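Local coordinates for protein Thiosulfate:glutathione sulfurtransferase (Homo sapiens, PDB 6BEV) that catalyses sulfur transfer from thiosulfate to glutathione, giving sulfite and S-sulfanylglutathione, a central intermediate in hydrogen sulfide metabolism, at residues F44-R49 and L95-Q100; A85-L90 and L115-A120; A24-L29 and N122-Y127. All coordinates share one frame; numbering follows the deposited sequence.

Contact 1: residues F44-R49 and L95-Q100; sequences FDVRSR and LVFFCQ
Phe44 and Phe97 lie side by side on one face of the sheet, their rings near parallel (19°) but offset enough, with centroids 4.9 Å apart, that little of one ring lies over the other. Phe44 CB meets Phe97 CD2 at 3.5 Å, while Val46 CG1 reaches the edge of the Phe97 ring and Leu95 CD2 the edge of Phe44. On the other face Phe98 covers Asp45. A Phe98 chi1 of 68° tucks CG between the two backbone arms of its own residue and turns the ring over the neighbouring strand, so that Asp45 CA sits over its face, 3.9 Å from the centroid. Between these two layers of side chains the backbones run parallel: Phe44 N donates to Val96 O, Phe98 N to Phe44 O, and Val46 N to Phe98 O, the last nearly straight (173°). These are the adjoining strands 42-45 and 95-98 of the rhodanese sheet, and the second leads directly into Cys99, the active-site residue that forms the cysteine persulfide intermediate. Beside it, Arg47 CG packs 3.7 Å from Cys99 CB. Asp45 meets the Arg47 guanidinium edge-on and in its plane, a salt bridge that fixes its rotation: NE donates to OD1 and NH2 to OD2 (2.8 Å), both through syn lone pairs. Asp45 OD1 also accepts from Arg47 N, closing an Asx turn. Farther out, Thr56 OG1 hydrogen-bonds to Asp45 OD2, and Gly55 O accepts from Arg47 NH2.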
loop_
_atom_site.group_PDB
_atom_site.type_symbol
_atom_site.label_atom_id
_atom_site.label_comp_id
_atom_site.label_asym_id
_atom_site.label_seq_id
_atom_site.Cartn_x
_atom_site.Cartn_y
_atom_site.Cartn_z
ATOM N N PHE A 44 -1.998 0.776 0.597
ATOM C CA PHE A 44 -1.649 -0.143 1.683
ATOM C C PHE A 44 -0.638 0.547 2.590
ATOM O O PHE A 44 0.492 0.818 2.169
ATOM C CB PHE A 44 -1.061 -1.440 1.133
ATOM C CG PHE A 44 -1.977 -2.155 0.189
ATOM C CD1 PHE A 44 -2.880 -3.088 0.655
ATOM C CD2 PHE A 44 -1.956 -1.887 -1.164
ATOM C CE1 PHE A 44 -3.748 -3.732 -0.218
ATOM C CE2 PHE A 44 -2.826 -2.514 -2.033
ATOM C CZ PHE A 44 -3.706 -3.450 -1.562
ATOM N N ASP A 45 -1.051 0.814 3.830
ATOM C CA ASP A 45 -0.187 1.373 4.869
ATOM C C ASP A 45 0.519 0.189 5.517
ATOM O O ASP A 45 -0.131 -0.664 6.132
ATOM C CB ASP A 45 -1.060 2.110 5.887
ATOM C CG ASP A 45 -0.257 2.879 6.935
ATOM O OD1 ASP A 45 0.895 2.511 7.236
ATOM O OD2 ASP A 45 -0.816 3.853 7.471
ATOM N N VAL A 46 1.836 0.097 5.333
ATOM C CA VAL A 46 2.591 -1.054 5.818
ATOM C C VAL A 46 3.282 -0.779 7.147
ATOM O O VAL A 46 4.151 -1.553 7.566
ATOM C CB VAL A 46 3.549 -1.609 4.755
ATOM C CG1 VAL A 46 2.774 -1.980 3.505
ATOM C CG2 VAL A 46 4.681 -0.641 4.448
ATOM N N ARG A 47 2.905 0.301 7.828
ATOM C CA ARG A 47 3.371 0.535 9.182
ATOM C C ARG A 47 2.661 -0.411 10.155
ATOM O O ARG A 47 1.778 -1.183 9.788
ATOM C CB ARG A 47 3.116 1.986 9.556
ATOM C CG ARG A 47 3.863 2.969 8.659
ATOM C CD ARG A 47 3.576 4.398 9.034
ATOM N NE ARG A 47 2.162 4.682 8.850
ATOM C CZ ARG A 47 1.485 5.619 9.487
ATOM N NH1 ARG A 47 2.094 6.442 10.344
ATOM N NH2 ARG A 47 0.196 5.741 9.238
ATOM N N SER A 48 3.083 -0.373 11.415
ATOM C CA SER A 48 2.443 -1.191 12.432
ATOM C C SER A 48 0.995 -0.751 12.639
ATOM O O SER A 48 0.610 0.380 12.318
ATOM C CB SER A 48 3.203 -1.085 13.757
ATOM O OG SER A 48 3.056 0.201 14.334
ATOM N N ARG A 49 0.205 -1.651 13.230
ATOM C CA ARG A 49 -1.187 -1.347 13.527
ATOM C C ARG A 49 -1.341 -0.100 14.408
ATOM O O ARG A 49 -2.250 0.707 14.191
ATOM C CB ARG A 49 -1.864 -2.575 14.134
ATOM C CG ARG A 49 -2.122 -3.645 13.070
ATOM C CD ARG A 49 -2.372 -5.039 13.634
ATOM N NE ARG A 49 -2.628 -6.002 12.555
ATOM C CZ ARG A 49 -3.819 -6.233 12.014
ATOM N NH1 ARG A 49 -4.913 -5.665 12.494
ATOM N NH2 ARG A 49 -3.924 -7.086 10.994
ATOM N N LEU A 95 -1.115 -0.867 -7.063
ATOM C CA LEU A 95 -1.162 -1.298 -5.670
ATOM C C LEU A 95 -0.053 -0.519 -4.963
ATOM O O LEU A 95 1.130 -0.821 -5.121
ATOM C CB LEU A 95 -0.953 -2.803 -5.562
ATOM C CG LEU A 95 -1.950 -3.682 -6.331
ATOM C CD1 LEU A 95 -1.566 -5.135 -6.168
ATOM C CD2 LEU A 95 -3.381 -3.454 -5.885
ATOM N N VAL A 96 -0.426 0.524 -4.231
ATOM C CA VAL A 96 0.525 1.502 -3.716
ATOM C C VAL A 96 0.770 1.247 -2.234
ATOM O O VAL A 96 -0.147 1.344 -1.411
ATOM C CB VAL A 96 0.027 2.933 -3.960
ATOM C CG1 VAL A 96 0.988 3.929 -3.343
ATOM C CG2 VAL A 96 -0.136 3.185 -5.450
ATOM N N PHE A 97 2.024 0.958 -1.897
ATOM C CA PHE A 97 2.455 0.700 -0.530
ATOM C C PHE A 97 3.182 1.922 0.012
ATOM O O PHE A 97 3.872 2.633 -0.733
ATOM C CB PHE A 97 3.381 -0.531 -0.511
ATOM C CG PHE A 97 2.696 -1.774 -0.996
ATOM C CD1 PHE A 97 2.650 -2.097 -2.347
ATOM C CD2 PHE A 97 2.043 -2.611 -0.096
ATOM C CE1 PHE A 97 1.969 -3.221 -2.773
ATOM C CE2 PHE A 97 1.364 -3.729 -0.530
ATOM C CZ PHE A 97 1.333 -4.028 -1.861
ATOM N N PHE A 98 3.054 2.153 1.325
ATOM C CA PHE A 98 3.775 3.268 1.926
ATOM C C PHE A 98 3.977 3.043 3.420
ATOM O O PHE A 98 3.173 2.391 4.087
ATOM C CB PHE A 98 3.037 4.605 1.705
ATOM C CG PHE A 98 1.733 4.714 2.449
ATOM C CD1 PHE A 98 1.646 5.307 3.709
ATOM C CD2 PHE A 98 0.575 4.209 1.891
ATOM C CE1 PHE A 98 0.424 5.358 4.381
ATOM C CE2 PHE A 98 -0.646 4.269 2.567
ATOM C CZ PHE A 98 -0.720 4.846 3.804
ATOM N N CYS A 99 5.018 3.685 3.955
ATOM C CA CYS A 99 5.175 3.845 5.401
ATOM C C CYS A 99 5.262 5.344 5.703
ATOM O O CYS A 99 4.692 6.138 4.952
ATOM C CB CYS A 99 6.363 3.042 5.934
ATOM S SG CYS A 99 7.956 3.590 5.294
ATOM N N GLN A 100 5.927 5.773 6.785
ATOM C CA GLN A 100 6.009 7.212 7.068
ATOM C C GLN A 100 7.222 7.885 6.432
ATOM O O GLN A 100 7.219 9.108 6.301
ATOM C CB GLN A 100 5.930 7.535 8.576
ATOM C CG GLN A 100 7.240 7.512 9.382
ATOM C CD GLN A 100 7.772 6.106 9.644
ATOM O OE1 GLN A 100 7.628 5.184 8.828
ATOM N NE2 GLN A 100 8.391 5.931 10.801
#

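Contact 2: residues A85-L90 and L115-A120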
loop_
_atom_site.group_PDB
_atom_site.type_symbol
_atom_site.label_atom_id
_atom_site.label_comp_id
_atom_site.label_asym_id
_atom_site.label_seq_id
_atom_site.Cartn_x
_atom_site.Cartn_y
_atom_site.Cartn_z
ATOM N N ALA A 85 -11.344 -6.559 3.589
ATOM C CA ALA A 85 -11.214 -6.007 2.247
ATOM C C ALA A 85 -10.882 -7.172 1.325
ATOM O O ALA A 85 -10.483 -8.242 1.779
ATOM C CB ALA A 85 -10.118 -4.939 2.165
ATOM N N GLU A 86 -11.049 -6.956 0.023
ATOM C CA GLU A 86 -10.786 -8.009 -0.950
ATOM C C GLU A 86 -9.288 -8.123 -1.233
ATOM O O GLU A 86 -8.586 -7.122 -1.383
ATOM C CB GLU A 86 -11.545 -7.717 -2.246
ATOM C CG GLU A 86 -11.493 -8.833 -3.280
ATOM C CD GLU A 86 -12.433 -8.592 -4.457
ATOM O OE1 GLU A 86 -13.662 -8.490 -4.243
ATOM O OE2 GLU A 86 -11.944 -8.505 -5.602
ATOM N N LYS A 87 -8.803 -9.353 -1.320
ATOM C CA LYS A 87 -7.397 -9.586 -1.613
ATOM C C LYS A 87 -7.066 -9.033 -2.997
ATOM O O LYS A 87 -7.817 -9.264 -3.946
ATOM C CB LYS A 87 -7.096 -11.087 -1.580
ATOM C CG LYS A 87 -5.614 -11.418 -1.685
ATOM C CD LYS A 87 -5.330 -12.908 -1.739
ATOM C CE LYS A 87 -3.842 -13.144 -1.775
ATOM N NZ LYS A 87 -3.503 -14.572 -1.974
ATOM N N PRO A 88 -5.960 -8.318 -3.162
ATOM C CA PRO A 88 -5.567 -7.892 -4.503
ATOM C C PRO A 88 -5.236 -9.084 -5.384
ATOM O O PRO A 88 -4.880 -10.161 -4.916
ATOM C CB PRO A 88 -4.315 -7.047 -4.250
ATOM C CG PRO A 88 -3.783 -7.522 -2.955
ATOM C CD PRO A 88 -4.977 -7.920 -2.145
ATOM N N LYS A 89 -5.314 -8.861 -6.690
ATOM C CA LYS A 89 -5.002 -9.863 -7.701
ATOM C C LYS A 89 -3.686 -9.501 -8.376
ATOM O O LYS A 89 -3.297 -8.333 -8.416
ATOM C CB LYS A 89 -6.123 -9.934 -8.739
ATOM C CG LYS A 89 -7.481 -10.278 -8.130
ATOM C CD LYS A 89 -8.622 -10.213 -9.140
ATOM C CE LYS A 89 -8.823 -8.811 -9.714
ATOM N NZ LYS A 89 -8.973 -7.709 -8.693
ATOM N N LEU A 90 -2.987 -10.525 -8.886
ATOM C CA LEU A 90 -1.656 -10.300 -9.441
ATOM C C LEU A 90 -1.697 -9.333 -10.607
ATOM O O LEU A 90 -0.710 -8.639 -10.873
ATOM C CB LEU A 90 -1.030 -11.612 -9.909
ATOM C CG LEU A 90 -0.154 -12.333 -8.889
ATOM C CD1 LEU A 90 -0.991 -12.856 -7.748
ATOM C CD2 LEU A 90 0.622 -13.464 -9.564
ATOM N N LEU A 115 6.439 -11.706 -5.381
ATOM C CA LEU A 115 5.383 -12.705 -5.367
ATOM C C LEU A 115 4.485 -12.614 -6.589
ATOM O O LEU A 115 3.494 -13.352 -6.677
ATOM C CB LEU A 115 4.580 -12.609 -4.071
ATOM C CG LEU A 115 5.376 -12.934 -2.803
ATOM C CD1 LEU A 115 4.539 -12.654 -1.567
ATOM C CD2 LEU A 115 5.876 -14.366 -2.790
ATOM N N GLY A 116 4.834 -11.754 -7.544
ATOM C CA GLY A 116 4.142 -11.683 -8.810
ATOM C C GLY A 116 3.203 -10.508 -8.982
ATOM O O GLY A 116 2.553 -10.413 -10.032
ATOM N N TYR A 117 3.118 -9.596 -8.007
ATOM C CA TYR A 117 2.221 -8.440 -8.101
ATOM C C TYR A 117 2.927 -7.338 -8.875
ATOM O O TYR A 117 3.572 -6.450 -8.313
ATOM C CB TYR A 117 1.774 -7.983 -6.716
ATOM C CG TYR A 117 0.894 -9.003 -6.032
ATOM C CD1 TYR A 117 1.449 -10.098 -5.369
ATOM C CD2 TYR A 117 -0.487 -8.919 -6.089
ATOM C CE1 TYR A 117 0.658 -11.060 -4.780
ATOM C CE2 TYR A 117 -1.284 -9.878 -5.491
ATOM C CZ TYR A 117 -0.711 -10.951 -4.842
ATOM O OH TYR A 117 -1.509 -11.898 -4.256
ATOM N N THR A 118 2.777 -7.391 -10.195
ATOM C CA THR A 118 3.497 -6.481 -11.079
ATOM C C THR A 118 3.019 -5.042 -10.946
ATOM O O THR A 118 3.723 -4.129 -11.404
ATOM C CB THR A 118 3.350 -6.923 -12.535
ATOM O OG1 THR A 118 1.965 -7.013 -12.866
ATOM C CG2 THR A 118 3.994 -8.273 -12.774
ATOM N N GLY A 119 1.860 -4.816 -10.334
ATOM C CA GLY A 119 1.314 -3.496 -10.099
ATOM C C GLY A 119 1.735 -2.847 -8.804
ATOM O O GLY A 119 1.286 -1.736 -8.511
ATOM N N ALA A 120 2.587 -3.499 -8.019
ATOM C CA ALA A 120 3.025 -2.928 -6.754
ATOM C C ALA A 120 3.960 -1.751 -6.992
ATOM O O ALA A 120 4.903 -1.838 -7.780
ATOM C CB ALA A 120 3.731 -3.999 -5.927
HETATM O O HOH W 1 -4.540 -12.747 -5.719
HETATM O O HOH W 2 -0.163 -6.378 -9.181
#
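Lys87 approaches Tyr117 with its aliphatic end: the extended chain crosses the phenol at about a right angle and brings CE to 3.6 Å from Tyr117 OH, while NZ hydrogen-bonds to the carbonyls of Leu72 and Met74. At Pro88 the carbonyl O lies in the plane of the Tyr117 ring, 3.7 Å from CE2 at its edge, and accepts a hydrogen bond from a water that is also weakly linked to Tyr117 OH. Past Lys89, whose NZ forms a salt bridge with Asp92, Leu90 bends back over the aromatic group in the conformer described here, one of two. Its CD1 then sits over one ring face, 3.8 Å from the centroid and 25° off the normal, in a CH-pi contact, and its CG rests 3.5 Å from Gly116 O. The Leu90 carbonyl O accepts a hydrogen bond from a second water at 2.9 Å, and that water accepts from Gly119 N, so solvent joins the two backbones. Gly116, at positive phi, is the C-prime residue of the Schellman motif ending helix 103-114, and a type I turn from Tyr117 to Ala120 then carries the chain into edge strand 120-122, completing a helix-to-strand connection of the alpha/beta rhodanese fold.

Contact 3: residues A24-L29 and N122-Y127; sequences APTVSL and NYAGAY
Asn122 is gripped through both of its backbone polar atoms by the N-terminal segment. Its N donates to Pro25 O at 2.8 Å, almost straight (170°), and its O accepts from Val27 N at 2.9 Å, with the donor standing above the carbonyl plane. Thr26 CA adds a CH contact to the same oxygen, at 3.3 Å, so the Asn122 carbonyl serves two neighbouring residues. The Val27 carbonyl is satisfied by water: a bound molecule donates to Val27 O at 2.6 Å and accepts from Gly125 N, bridging to the type I turn of Tyr123 to Ala126. The same oxygen lies in the plane of the Tyr123 ring, 3.5 Å from CD1 at its edge. With chi1 at 170°, Tyr123 swings its ring away from its own backbone N and alongside 27-29 until its hydroxyl reaches Leu29, with OH 3.6 Å from CD1. That hydroxyl is hydrogen-bonded to Glu129 of the C-terminal helix, while Ala126 N lies over the centre of one ring face. Apolar contacts fill in around the bonds, with Thr26 CG2 on Ala124 CB and Val27 CG1 on Tyr123 CB. Arg121 also binds the N-terminal segment, through the carbonyls of Ala24 and Thr26. The pairing is a single beta bridge, Thr26 with Asn122, laid against edge strand 120-122 of the rhodanese sheet where the chain approaches helix 29-38.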
loop_
_atom_site.group_PDB
_atom_site.type_symbol
_atom_site.label_atom_id
_atom_site.label_comp_id
_atom_site.label_asym_id
_atom_site.label_seq_id
_atom_site.Cartn_x
_atom_site.Cartn_y
_atom_site.Cartn_z
ATOM N N ALA A 24 5.690 2.242 -12.733
ATOM C CA ALA A 24 7.079 2.144 -12.328
ATOM C C ALA A 24 7.163 1.868 -10.832
ATOM O O ALA A 24 6.178 2.034 -10.104
ATOM C CB ALA A 24 7.810 3.438 -12.677
ATOM N N PRO A 25 8.334 1.458 -10.330
ATOM C CA PRO A 25 8.401 1.013 -8.930
ATOM C C PRO A 25 8.115 2.086 -7.919
ATOM O O PRO A 25 7.751 1.730 -6.795
ATOM C CB PRO A 25 9.838 0.492 -8.779
ATOM C CG PRO A 25 10.282 0.207 -10.143
ATOM C CD PRO A 25 9.619 1.229 -11.017
ATOM N N THR A 26 8.313 3.368 -8.249
ATOM C CA THR A 26 7.929 4.476 -7.386
ATOM C C THR A 26 6.760 5.229 -8.011
ATOM O O THR A 26 6.707 5.418 -9.230
ATOM C CB THR A 26 9.107 5.441 -7.178
ATOM O OG1 THR A 26 10.188 4.738 -6.547
ATOM C CG2 THR A 26 8.728 6.641 -6.315
ATOM N N VAL A 27 5.831 5.670 -7.175
ATOM C CA VAL A 27 4.780 6.603 -7.584
ATOM C C VAL A 27 4.986 7.929 -6.854
ATOM O O VAL A 27 5.272 7.954 -5.651
ATOM C CB VAL A 27 3.375 6.009 -7.351
ATOM C CG1 VAL A 27 3.094 5.765 -5.880
ATOM C CG2 VAL A 27 2.302 6.888 -7.965
ATOM N N SER A 28 4.883 9.026 -7.597
ATOM C CA SER A 28 4.962 10.365 -7.031
ATOM C C SER A 28 3.605 10.799 -6.482
ATOM O O SER A 28 2.554 10.272 -6.854
ATOM C CB SER A 28 5.376 11.364 -8.112
ATOM O OG SER A 28 4.315 11.541 -9.032
ATOM N N LEU A 29 3.638 11.808 -5.611
ATOM C CA LEU A 29 2.404 12.321 -5.030
ATOM C C LEU A 29 1.451 12.864 -6.080
ATOM O O LEU A 29 0.249 12.575 -5.988
ATOM C CB LEU A 29 2.710 13.350 -3.941
ATOM C CG LEU A 29 1.489 13.937 -3.228
ATOM C CD1 LEU A 29 0.668 12.859 -2.560
ATOM C CD2 LEU A 29 1.947 14.954 -2.199
ATOM N N ASN A 122 5.791 1.837 -4.754
ATOM C CA ASN A 122 6.093 2.473 -3.473
ATOM C C ASN A 122 5.823 3.964 -3.593
ATOM O O ASN A 122 6.383 4.620 -4.478
ATOM C CB ASN A 122 7.568 2.263 -3.120
ATOM C CG ASN A 122 7.947 2.846 -1.765
ATOM O OD1 ASN A 122 7.145 2.888 -0.822
ATOM N ND2 ASN A 122 9.197 3.294 -1.663
ATOM N N TYR A 123 5.006 4.501 -2.688
ATOM C CA TYR A 123 4.892 5.951 -2.561
ATOM C C TYR A 123 6.069 6.416 -1.689
ATOM O O TYR A 123 5.983 6.515 -0.465
ATOM C CB TYR A 123 3.524 6.353 -2.018
ATOM C CG TYR A 123 3.456 7.818 -1.654
ATOM C CD1 TYR A 123 4.091 8.770 -2.433
ATOM C CD2 TYR A 123 2.801 8.249 -0.510
ATOM C CE1 TYR A 123 4.081 10.112 -2.076
ATOM C CE2 TYR A 123 2.775 9.582 -0.156
ATOM C CZ TYR A 123 3.424 10.512 -0.935
ATOM O OH TYR A 123 3.420 11.830 -0.550
ATOM N N ALA A 124 7.196 6.689 -2.359
ATOM C CA ALA A 124 8.454 6.949 -1.656
ATOM C C ALA A 124 8.397 8.201 -0.790
ATOM O O ALA A 124 9.029 8.245 0.273
ATOM C CB ALA A 124 9.600 7.037 -2.660
ATOM N N GLY A 125 7.652 9.224 -1.210
ATOM C CA GLY A 125 7.512 10.406 -0.366
ATOM C C GLY A 125 6.896 10.071 0.980
ATOM O O GLY A 125 7.237 10.664 2.007
ATOM N N ALA A 126 5.967 9.118 0.983
ATOM C CA ALA A 126 5.472 8.480 2.204
ATOM C C ALA A 126 4.568 9.380 3.051
ATOM O O ALA A 126 4.232 10.502 2.656
ATOM C CB ALA A 126 6.643 7.903 3.012
ATOM N N TYR A 127 4.140 8.882 4.221
ATOM C CA TYR A 127 3.121 9.594 4.995
ATOM C C TYR A 127 3.601 10.965 5.470
ATOM O O TYR A 127 2.809 11.908 5.524
ATOM C CB TYR A 127 2.655 8.702 6.149
ATOM C CG TYR A 127 1.540 9.221 7.029
ATOM C CD1 TYR A 127 0.302 9.606 6.517
ATOM C CD2 TYR A 127 1.716 9.264 8.407
ATOM C CE1 TYR A 127 -0.713 10.055 7.365
ATOM C CE2 TYR A 127 0.714 9.691 9.245
ATOM C CZ TYR A 127 -0.503 10.077 8.728
ATOM O OH TYR A 127 -1.485 10.515 9.587
HETATM O O HOH W 3 7.062 9.277 -4.370
#

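In the fold
Contact 1 is the buried centre, two neighbouring strands leading to the catalytic cysteine; contacts 2 and 3 are only partly buried and lie at opposite ends of strand 120-122. Both touch contact 1: Gly119 O probably accepts from Leu95 N, and Phe97 O and Cys99 O probably accept from the backbone nitrogens of Tyr123 and Tyr127. Chemistry follows place. In the interior, strand-to-strand backbone bonds and aromatic packing join the segments, bordered by a salt bridge internal to 44-49. Contact 2 uses apolar packing round a tyrosine ring, with one leucine conformer over its face, and bridging water; contact 3 mixes direct backbone bonds with a water bridge. Contacts 1 and 2 are both nested within the chain loop closed by contact 3.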